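PDB 3B55: succinoglycan biosynthesis protein from Bacillus cereus ATCC 14579, which is of unknown function but binds a calcium ion and belongs to the erythromycin esterase-like family, so it may be a hydrolase. Local coordinates for residues 82-86 with 405-409; 113-118 with 136-142; 122-126 with 150-154. The protein carries 1 engineered substitution. All coordinates share one frame; numbering follows the deposited sequence.

Interaction 1: residues 82-86 with 405-409; sequences EATHG and FAGIT. With CA (calcium ion), chain B.
Thr84 and Gly407 bring the two loops closest, their CA atoms 4.6 Å apart, and the backbones run nearly alongside with directions 14° apart. Glu82 ends strand 77-82 of the mixed sheet, and the loop beyond it makes an ST turn, Thr84 OG1 accepting from Gly86 N; His85, the middle residue of this turn, binds the calcium ion. Phe405 closes strand 402-405 and the chain loops on through 409. Gly407 CA lies 3.5 Å from Ala83 O in a nearly straight CA-H...O contact, and two waters bridge the backbones: one sits between Ala83 O and Phe405 O, another accepts from His85 N and donates to Gly407 O. With CG anti to the backbone N (chi1 168°), the Phe405 ring is carried over to the 82-86 loop, where CE2 at its edge lies 4.0 Å from Thr84 CB, while Gly407 N sits over one ring face. Thr409 touches His85 through its methyl, not its hydroxyl: CG2 lies 3.5 Å from CD2, at the imidazole edge. His85 ND1 donates to Glu82 OE2, a His-carboxylate bond whose very short modelled length is doubtful. Glu82 OE1 in turn pairs with Lys94. The metal bond from His85 NE2 to the calcium ion measures 2.4 Å.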
loop_
_atom_site.group_PDB
_atom_site.type_symbol
_atom_site.label_atom_id
_atom_site.label_comp_id
_atom_site.label_asym_id
_atom_site.label_seq_id
_atom_site.Cartn_x
_atom_site.Cartn_y
_atom_site.Cartn_z
ATOM N N GLU A 82 7.217 1.665 -2.547
ATOM C CA GLU A 82 8.004 2.896 -2.575
ATOM C C GLU A 82 9.112 2.759 -1.548
ATOM O O GLU A 82 8.852 2.437 -0.393
ATOM C CB GLU A 82 7.124 4.129 -2.293
ATOM C CG GLU A 82 6.036 3.926 -1.253
ATOM C CD GLU A 82 4.928 4.970 -1.382
ATOM O OE1 GLU A 82 4.362 5.109 -2.494
ATOM O OE2 GLU A 82 4.616 5.653 -0.385
ATOM N N ALA A 83 10.352 2.969 -1.980
ATOM C CA ALA A 83 11.493 2.842 -1.080
ATOM C C ALA A 83 11.302 3.700 0.159
ATOM O O ALA A 83 11.793 3.365 1.228
ATOM C CB ALA A 83 12.789 3.228 -1.802
ATOM N N THR A 84 10.578 4.798 0.002
ATOM C CA THR A 84 10.302 5.727 1.092
ATOM C C THR A 84 9.038 6.522 0.792
ATOM O O THR A 84 8.664 6.680 -0.370
ATOM C CB THR A 84 11.438 6.746 1.272
ATOM O OG1 THR A 84 11.017 7.759 2.190
ATOM C CG2 THR A 84 11.785 7.417 -0.068
ATOM N N HIS A 85 8.396 7.036 1.838
ATOM C CA HIS A 85 7.188 7.833 1.659
ATOM C C HIS A 85 7.483 9.313 1.460
ATOM O O HIS A 85 6.556 10.118 1.388
ATOM C CB HIS A 85 6.266 7.712 2.863
ATOM C CG HIS A 85 5.621 6.378 2.991
ATOM N ND1 HIS A 85 5.220 5.641 1.897
ATOM C CD2 HIS A 85 5.247 5.669 4.079
ATOM C CE1 HIS A 85 4.622 4.540 2.305
ATOM N NE2 HIS A 85 4.625 4.534 3.624
ATOM N N GLY A 86 8.754 9.683 1.365
ATOM C CA GLY A 86 9.066 11.094 1.207
ATOM C C GLY A 86 9.905 11.525 0.017
ATOM O O GLY A 86 10.639 12.504 0.117
ATOM N N PHE A 405 18.593 0.264 2.131
ATOM C CA PHE A 405 17.952 1.414 2.751
ATOM C C PHE A 405 16.557 0.978 3.242
ATOM O O PHE A 405 15.784 0.394 2.491
ATOM C CB PHE A 405 17.869 2.521 1.693
ATOM C CG PHE A 405 16.986 3.669 2.069
ATOM C CD1 PHE A 405 17.336 4.536 3.100
ATOM C CD2 PHE A 405 15.810 3.902 1.362
ATOM C CE1 PHE A 405 16.527 5.622 3.415
ATOM C CE2 PHE A 405 14.994 4.984 1.670
ATOM C CZ PHE A 405 15.356 5.845 2.696
ATOM N N ALA A 406 16.244 1.251 4.508
ATOM C CA ALA A 406 14.958 0.853 5.083
ATOM C C ALA A 406 13.800 1.785 4.743
ATOM O O ALA A 406 12.677 1.332 4.493
ATOM C CB ALA A 406 15.091 0.712 6.594
ATOM N N GLY A 407 14.067 3.083 4.758
ATOM C CA GLY A 407 13.038 4.043 4.413
ATOM C C GLY A 407 11.891 4.260 5.387
ATOM O O GLY A 407 10.777 4.586 4.962
ATOM N N ILE A 408 12.142 4.082 6.679
ATOM C CA ILE A 408 11.098 4.291 7.677
ATOM C C ILE A 408 10.770 5.790 7.749
ATOM O O ILE A 408 11.636 6.643 7.533
ATOM C CB ILE A 408 11.535 3.769 9.057
ATOM C CG1 ILE A 408 11.885 2.285 8.950
ATOM C CG2 ILE A 408 10.408 3.950 10.070
ATOM C CD1 ILE A 408 10.774 1.453 8.308
ATOM N N THR A 409 9.517 6.114 8.038
ATOM C CA THR A 409 9.102 7.509 8.073
ATOM C C THR A 409 9.651 8.333 9.236
ATOM O O THR A 409 9.537 9.561 9.243
ATOM C CB THR A 409 7.569 7.600 8.047
ATOM O OG1 THR A 409 7.022 6.848 9.142
ATOM C CG2 THR A 409 7.036 7.031 6.744
HETATM CA CA CA B . 3.832 3.245 5.461
HETATM O O HOH W 1 12.811 0.710 1.198
HETATM O O HOH W 2 9.098 6.455 4.596
#

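Interaction 2: residues 113-118 with 136-142; sequences EEGWDR and HLTPVFK. With CA (calcium ion), chain B.
The Arg118 guanidinium has Thr138 against one face, with CA and OG1 above the plane, and the carbonyls of His136 and Leu137 at its edge. The Phe141 ring meets Glu114 OE2 near its plane, 3.9 Å from CD2, and carries its own neighbour Val140 CG1 over the centre of one face. Arg118 NE donates to His136 O at 2.6 Å, nearly straight (170° at the hydrogen) and only 6° out of the guanidinium plane, whereas NH2 makes a weak bond to Leu137 O. A bend at chi3 (81°) swings the guanidinium round to these carbonyls. Leu137 O is gripped a second time by Lys142 NZ, which approaches in the carbonyl plane at 2.8 Å, bringing two cationic groups to one acceptor. The side chains of Glu114 and Thr138 run alongside each other in opposite directions. Glu114 OE2 is met on the syn side by Thr138 N at 2.7 Å; OE1 uses its anti lone pair for Gly115 N and also accepts from Thr138 OG1, though that very short distance is doubtful. The two backbone N-H groups thus hold one oxygen each and fix the rotation of the buried carboxylate. Glu113 crosses Phe141 at about a right angle; its extended chain carries OE2 to the calcium ion at 2.4 Å, and OE1 accepts from His306 N. The backbone O of Glu113 lies 3.6 Å from Phe141 CE2. In the fold, 113-118 turns the corner between strand 109-112 and helix 116-128, with backbone bonds to Asp172 of the edge strand 167-172. Residues 136-142, with a 3-10 turn at 139-141, link helix 116-128 to helix 144-158; Leu137 packs between them, against Leu122, Met146 and Leu147.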
loop_
_atom_site.group_PDB
_atom_site.type_symbol
_atom_site.label_atom_id
_atom_site.label_comp_id
_atom_site.label_asym_id
_atom_site.label_seq_id
_atom_site.Cartn_x
_atom_site.Cartn_y
_atom_site.Cartn_z
ATOM N N GLU A 113 -2.001 2.338 0.551
ATOM C CA GLU A 113 -1.614 2.071 1.911
ATOM C C GLU A 113 -2.185 3.287 2.648
ATOM O O GLU A 113 -1.461 4.114 3.214
ATOM C CB GLU A 113 -0.107 2.059 2.021
ATOM C CG GLU A 113 0.366 1.616 3.346
ATOM C CD GLU A 113 1.692 2.199 3.646
ATOM O OE1 GLU A 113 2.704 1.804 3.021
ATOM O OE2 GLU A 113 1.694 3.080 4.511
ATOM N N GLU A 114 -3.507 3.389 2.609
ATOM C CA GLU A 114 -4.224 4.488 3.238
ATOM C C GLU A 114 -5.442 3.910 3.953
ATOM O O GLU A 114 -5.913 2.824 3.616
ATOM C CB GLU A 114 -4.652 5.482 2.150
ATOM C CG GLU A 114 -5.414 6.700 2.639
ATOM C CD GLU A 114 -4.622 7.501 3.646
ATOM O OE1 GLU A 114 -4.517 7.055 4.808
ATOM O OE2 GLU A 114 -4.100 8.571 3.272
ATOM N N GLY A 115 -5.942 4.630 4.947
ATOM C CA GLY A 115 -7.099 4.154 5.679
ATOM C C GLY A 115 -8.264 3.874 4.750
ATOM O O GLY A 115 -8.535 4.636 3.819
ATOM N N TRP A 116 -8.952 2.764 4.998
ATOM C CA TRP A 116 -10.098 2.377 4.193
ATOM C C TRP A 116 -11.183 3.450 4.227
ATOM O O TRP A 116 -11.822 3.709 3.211
ATOM C CB TRP A 116 -10.646 1.030 4.685
ATOM C CG TRP A 116 -12.028 0.702 4.201
ATOM C CD1 TRP A 116 -13.207 1.227 4.657
ATOM C CD2 TRP A 116 -12.378 -0.243 3.183
ATOM N NE1 TRP A 116 -14.269 0.663 3.987
ATOM C CE2 TRP A 116 -13.787 -0.244 3.078
ATOM C CE3 TRP A 116 -11.637 -1.092 2.353
ATOM C CZ2 TRP A 116 -14.472 -1.062 2.170
ATOM C CZ3 TRP A 116 -12.319 -1.909 1.448
ATOM C CH2 TRP A 116 -13.722 -1.886 1.367
ATOM N N ASP A 117 -11.387 4.070 5.387
ATOM C CA ASP A 117 -12.409 5.107 5.508
ATOM C C ASP A 117 -12.075 6.371 4.725
ATOM O O ASP A 117 -12.935 6.940 4.048
ATOM C CB ASP A 117 -12.650 5.482 6.979
ATOM C CG ASP A 117 -11.370 5.782 7.732
ATOM O OD1 ASP A 117 -10.386 6.228 7.104
ATOM O OD2 ASP A 117 -11.350 5.579 8.963
ATOM N N ARG A 118 -10.827 6.810 4.818
ATOM C CA ARG A 118 -10.398 8.014 4.128
ATOM C C ARG A 118 -10.478 7.827 2.612
ATOM O O ARG A 118 -10.880 8.741 1.888
ATOM C CB ARG A 118 -8.975 8.380 4.589
ATOM C CG ARG A 118 -8.900 8.578 6.108
ATOM C CD ARG A 118 -7.489 8.719 6.683
ATOM N NE ARG A 118 -6.950 10.064 6.533
ATOM C CZ ARG A 118 -6.454 10.790 7.528
ATOM N NH1 ARG A 118 -6.421 10.312 8.771
ATOM N NH2 ARG A 118 -5.970 11.994 7.270
ATOM N N HIS A 136 -8.485 14.420 3.195
ATOM C CA HIS A 136 -8.603 13.055 3.697
ATOM C C HIS A 136 -7.333 12.231 3.603
ATOM O O HIS A 136 -7.224 11.169 4.217
ATOM C CB HIS A 136 -9.743 12.364 2.968
ATOM C CG HIS A 136 -11.038 13.095 3.100
ATOM N ND1 HIS A 136 -11.760 13.118 4.273
ATOM C CD2 HIS A 136 -11.694 13.903 2.235
ATOM C CE1 HIS A 136 -12.806 13.910 4.125
ATOM N NE2 HIS A 136 -12.789 14.400 2.897
ATOM N N LEU A 137 -6.375 12.710 2.825
ATOM C CA LEU A 137 -5.116 11.994 2.701
ATOM C C LEU A 137 -4.384 12.078 4.038
ATOM O O LEU A 137 -4.498 13.070 4.759
ATOM C CB LEU A 137 -4.230 12.624 1.628
ATOM C CG LEU A 137 -4.540 12.411 0.147
ATOM C CD1 LEU A 137 -3.690 13.368 -0.671
ATOM C CD2 LEU A 137 -4.256 10.968 -0.259
ATOM N N THR A 138 -3.644 11.028 4.369
ATOM C CA THR A 138 -2.865 11.011 5.596
ATOM C C THR A 138 -1.809 12.105 5.425
ATOM O O THR A 138 -1.309 12.323 4.316
ATOM C CB THR A 138 -2.196 9.634 5.787
ATOM O OG1 THR A 138 -3.209 8.647 6.004
ATOM C CG2 THR A 138 -1.265 9.637 6.972
ATOM N N PRO A 139 -1.463 12.811 6.518
ATOM C CA PRO A 139 -0.470 13.894 6.502
ATOM C C PRO A 139 0.773 13.667 5.646
ATOM O O PRO A 139 1.133 14.524 4.846
ATOM C CB PRO A 139 -0.143 14.078 7.984
ATOM C CG PRO A 139 -1.474 13.851 8.621
ATOM C CD PRO A 139 -1.978 12.607 7.887
ATOM N N VAL A 140 1.424 12.522 5.811
ATOM C CA VAL A 140 2.623 12.228 5.040
ATOM C C VAL A 140 2.321 12.108 3.546
ATOM O O VAL A 140 3.221 12.254 2.718
ATOM C CB VAL A 140 3.309 10.924 5.542
ATOM C CG1 VAL A 140 2.361 9.740 5.423
ATOM C CG2 VAL A 140 4.560 10.664 4.740
ATOM N N PHE A 141 1.061 11.849 3.200
ATOM C CA PHE A 141 0.677 11.729 1.794
ATOM C C PHE A 141 -0.026 12.977 1.262
ATOM O O PHE A 141 -0.478 12.997 0.119
ATOM C CB PHE A 141 -0.219 10.507 1.580
ATOM C CG PHE A 141 0.428 9.212 1.955
ATOM C CD1 PHE A 141 1.664 8.854 1.417
ATOM C CD2 PHE A 141 -0.189 8.350 2.856
ATOM C CE1 PHE A 141 2.276 7.657 1.775
ATOM C CE2 PHE A 141 0.415 7.151 3.221
ATOM C CZ PHE A 141 1.652 6.803 2.680
ATOM N N LYS A 142 -0.136 14.014 2.088
ATOM C CA LYS A 142 -0.758 15.248 1.626
ATOM C C LYS A 142 0.313 15.941 0.779
ATOM O O LYS A 142 0.957 16.888 1.224
ATOM C CB LYS A 142 -1.150 16.152 2.796
ATOM C CG LYS A 142 -2.322 15.665 3.638
ATOM C CD LYS A 142 -2.743 16.757 4.624
ATOM C CE LYS A 142 -3.523 16.211 5.822
ATOM N NZ LYS A 142 -4.912 15.744 5.517
HETATM CA CA CA B . 3.832 3.245 5.461
#

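Interaction 3: residues 122-126 with 150-154; sequences LDRYV and LDWIR
Val126 and Arg154 bring their helices closest, with CA atoms only 3.9 Å apart, where helices 116-128 and 144-158 pack at 47° with local axes 9.2 Å apart. Both lie against the mixed sheet, Leu122 and Val126 on Val168 and Ile153 on Leu110. Val126 puts CG1 3.5 Å from Leu150 O, while its CB meets the Ile153 branch methyl CG2 at 3.7 Å. Leu122 CD2 and Leu150 CD1 touch at 4.0 Å. Tyr125, with CG trans to its backbone N, reaches across the interface: CE2 lies 4.0 Å from Leu150 CB, CZ lies against Arg154 CD, and Asp151 N sits at the ring edge. The Arg154 chain bends at chi3 (70°), setting the guanidinium plane 73° from the ring. From there NE makes a weak bond to Tyr125 OH, at the guanidinium edge; the same N-H also leans, weakly, on Asp151 OD1. That oxygen uses its syn lone pair for Arg154 NH2 at 2.7 Å in a salt bridge. A water donates to Val126 O and Arg154 O. The helices thus join through nonpolar packing of aliphatic side chains and the tyrosine ring, with one weak cross-helix hydrogen bond and an intrahelical salt bridge that holds the arginine in place.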
loop_
_atom_site.group_PDB
_atom_site.type_symbol
_atom_site.label_atom_id
_atom_site.label_comp_id
_atom_site.label_asym_id
_atom_site.label_seq_id
_atom_site.Cartn_x
_atom_site.Cartn_y
_atom_site.Cartn_z
ATOM N N LEU A 122 -11.752 9.470 -1.394
ATOM C CA LEU A 122 -10.870 9.646 -2.538
ATOM C C LEU A 122 -11.537 8.981 -3.731
ATOM O O LEU A 122 -11.444 9.465 -4.857
ATOM C CB LEU A 122 -9.507 9.002 -2.277
ATOM C CG LEU A 122 -8.736 9.522 -1.056
ATOM C CD1 LEU A 122 -7.438 8.750 -0.907
ATOM C CD2 LEU A 122 -8.467 11.016 -1.202
ATOM N N ASP A 123 -12.221 7.870 -3.464
ATOM C CA ASP A 123 -12.923 7.131 -4.500
ATOM C C ASP A 123 -14.052 8.004 -5.048
ATOM O O ASP A 123 -14.291 8.053 -6.257
ATOM C CB ASP A 123 -13.486 5.837 -3.913
ATOM C CG ASP A 123 -14.013 4.896 -4.976
ATOM O OD1 ASP A 123 -13.283 4.651 -5.961
ATOM O OD2 ASP A 123 -15.148 4.394 -4.824
ATOM N N ARG A 124 -14.743 8.690 -4.143
ATOM C CA ARG A 124 -15.834 9.575 -4.522
ATOM C C ARG A 124 -15.289 10.715 -5.393
ATOM O O ARG A 124 -15.958 11.177 -6.319
ATOM C CB ARG A 124 -16.508 10.131 -3.266
ATOM C CG ARG A 124 -17.587 11.169 -3.530
ATOM C CD ARG A 124 -18.371 11.473 -2.257
ATOM N NE ARG A 124 -19.358 12.536 -2.447
ATOM C CZ ARG A 124 -19.068 13.833 -2.464
ATOM N NH1 ARG A 124 -17.815 14.231 -2.298
ATOM N NH2 ARG A 124 -20.027 14.730 -2.645
ATOM N N TYR A 125 -14.070 11.154 -5.096
ATOM C CA TYR A 125 -13.443 12.220 -5.864
ATOM C C TYR A 125 -13.073 11.788 -7.288
ATOM O O TYR A 125 -13.274 12.548 -8.231
ATOM C CB TYR A 125 -12.192 12.729 -5.147
ATOM C CG TYR A 125 -11.355 13.664 -5.991
ATOM C CD1 TYR A 125 -11.761 14.974 -6.237
ATOM C CD2 TYR A 125 -10.183 13.216 -6.590
ATOM C CE1 TYR A 125 -11.016 15.814 -7.070
ATOM C CE2 TYR A 125 -9.434 14.042 -7.418
ATOM C CZ TYR A 125 -9.855 15.337 -7.654
ATOM O OH TYR A 125 -9.110 16.142 -8.486
ATOM N N VAL A 126 -12.530 10.585 -7.455
ATOM C CA VAL A 126 -12.163 10.140 -8.794
ATOM C C VAL A 126 -13.367 9.654 -9.594
ATOM O O VAL A 126 -13.279 9.459 -10.802
ATOM C CB VAL A 126 -11.093 9.008 -8.766
ATOM C CG1 VAL A 126 -9.805 9.531 -8.139
ATOM C CG2 VAL A 126 -11.617 7.796 -8.026
ATOM N N LEU A 150 -4.316 11.341 -8.202
ATOM C CA LEU A 150 -5.760 11.279 -8.036
ATOM C C LEU A 150 -6.460 12.074 -9.130
ATOM O O LEU A 150 -7.494 11.649 -9.653
ATOM C CB LEU A 150 -6.149 11.805 -6.652
ATOM C CG LEU A 150 -5.676 10.913 -5.500
ATOM C CD1 LEU A 150 -5.879 11.612 -4.172
ATOM C CD2 LEU A 150 -6.436 9.596 -5.548
ATOM N N ASP A 151 -5.895 13.227 -9.479
ATOM C CA ASP A 151 -6.485 14.048 -10.524
ATOM C C ASP A 151 -6.408 13.316 -11.859
ATOM O O ASP A 151 -7.344 13.376 -12.651
ATOM C CB ASP A 151 -5.781 15.397 -10.626
ATOM C CG ASP A 151 -6.390 16.281 -11.694
ATOM O OD1 ASP A 151 -7.633 16.289 -11.804
ATOM O OD2 ASP A 151 -5.637 16.969 -12.415
ATOM N N TRP A 152 -5.302 12.624 -12.119
ATOM C CA TRP A 152 -5.195 11.880 -13.369
ATOM C C TRP A 152 -6.264 10.776 -13.381
ATOM O O TRP A 152 -6.889 10.516 -14.413
ATOM C CB TRP A 152 -3.813 11.243 -13.528
ATOM C CG TRP A 152 -3.803 10.241 -14.634
ATOM C CD1 TRP A 152 -3.813 10.502 -15.973
ATOM C CD2 TRP A 152 -3.937 8.820 -14.503
ATOM N NE1 TRP A 152 -3.961 9.335 -16.684
ATOM C CE2 TRP A 152 -4.043 8.286 -15.806
ATOM C CE3 TRP A 152 -3.992 7.947 -13.410
ATOM C CZ2 TRP A 152 -4.193 6.914 -16.050
ATOM C CZ3 TRP A 152 -4.142 6.578 -13.651
ATOM C CH2 TRP A 152 -4.246 6.080 -14.961
ATOM N N ILE A 153 -6.476 10.129 -12.235
ATOM C CA ILE A 153 -7.474 9.070 -12.173
ATOM C C ILE A 153 -8.875 9.638 -12.385
ATOM O O ILE A 153 -9.714 9.000 -13.015
ATOM C CB ILE A 153 -7.449 8.325 -10.832
ATOM C CG1 ILE A 153 -6.077 7.690 -10.608
ATOM C CG2 ILE A 153 -8.523 7.250 -10.839
ATOM C CD1 ILE A 153 -5.974 6.905 -9.304
ATOM N N ARG A 154 -9.125 10.828 -11.842
ATOM C CA ARG A 154 -10.420 11.485 -11.996
ATOM C C ARG A 154 -10.655 11.750 -13.483
ATOM O O ARG A 154 -11.753 11.529 -14.001
ATOM C CB ARG A 154 -10.433 12.817 -11.242
ATOM C CG ARG A 154 -11.653 13.686 -11.539
ATOM C CD ARG A 154 -11.515 15.069 -10.910
ATOM N NE ARG A 154 -10.501 15.885 -11.574
ATOM C CZ ARG A 154 -10.606 16.342 -12.819
ATOM N NH1 ARG A 154 -11.680 16.065 -13.546
ATOM N NH2 ARG A 154 -9.647 17.092 -13.335
HETATM O O HOH W 3 -14.049 11.036 -12.906
#

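How the interactions relate
Interactions 1 and 2 meet at the calcium ion, one supplying each protein ligand, and their centres lie about 16 Å apart; Phe141 also sets its ring against His85 and Glu82. Interaction 2 adjoins interaction 3, about 13 Å away between centres, through Leu137 against Leu122 and Leu150, and the two share helix 116-128. Interactions 1 and 3 do not touch, with centres about 25 Å apart. Along the chain the segments of interactions 2 and 3 alternate, and all four fall between residues 86 and 405, the inner ends of interaction 1. The calcium ion thus joins the ends of strands 77-82 and 109-112, while interaction 3 pairs the two helices that follow strand 109-112.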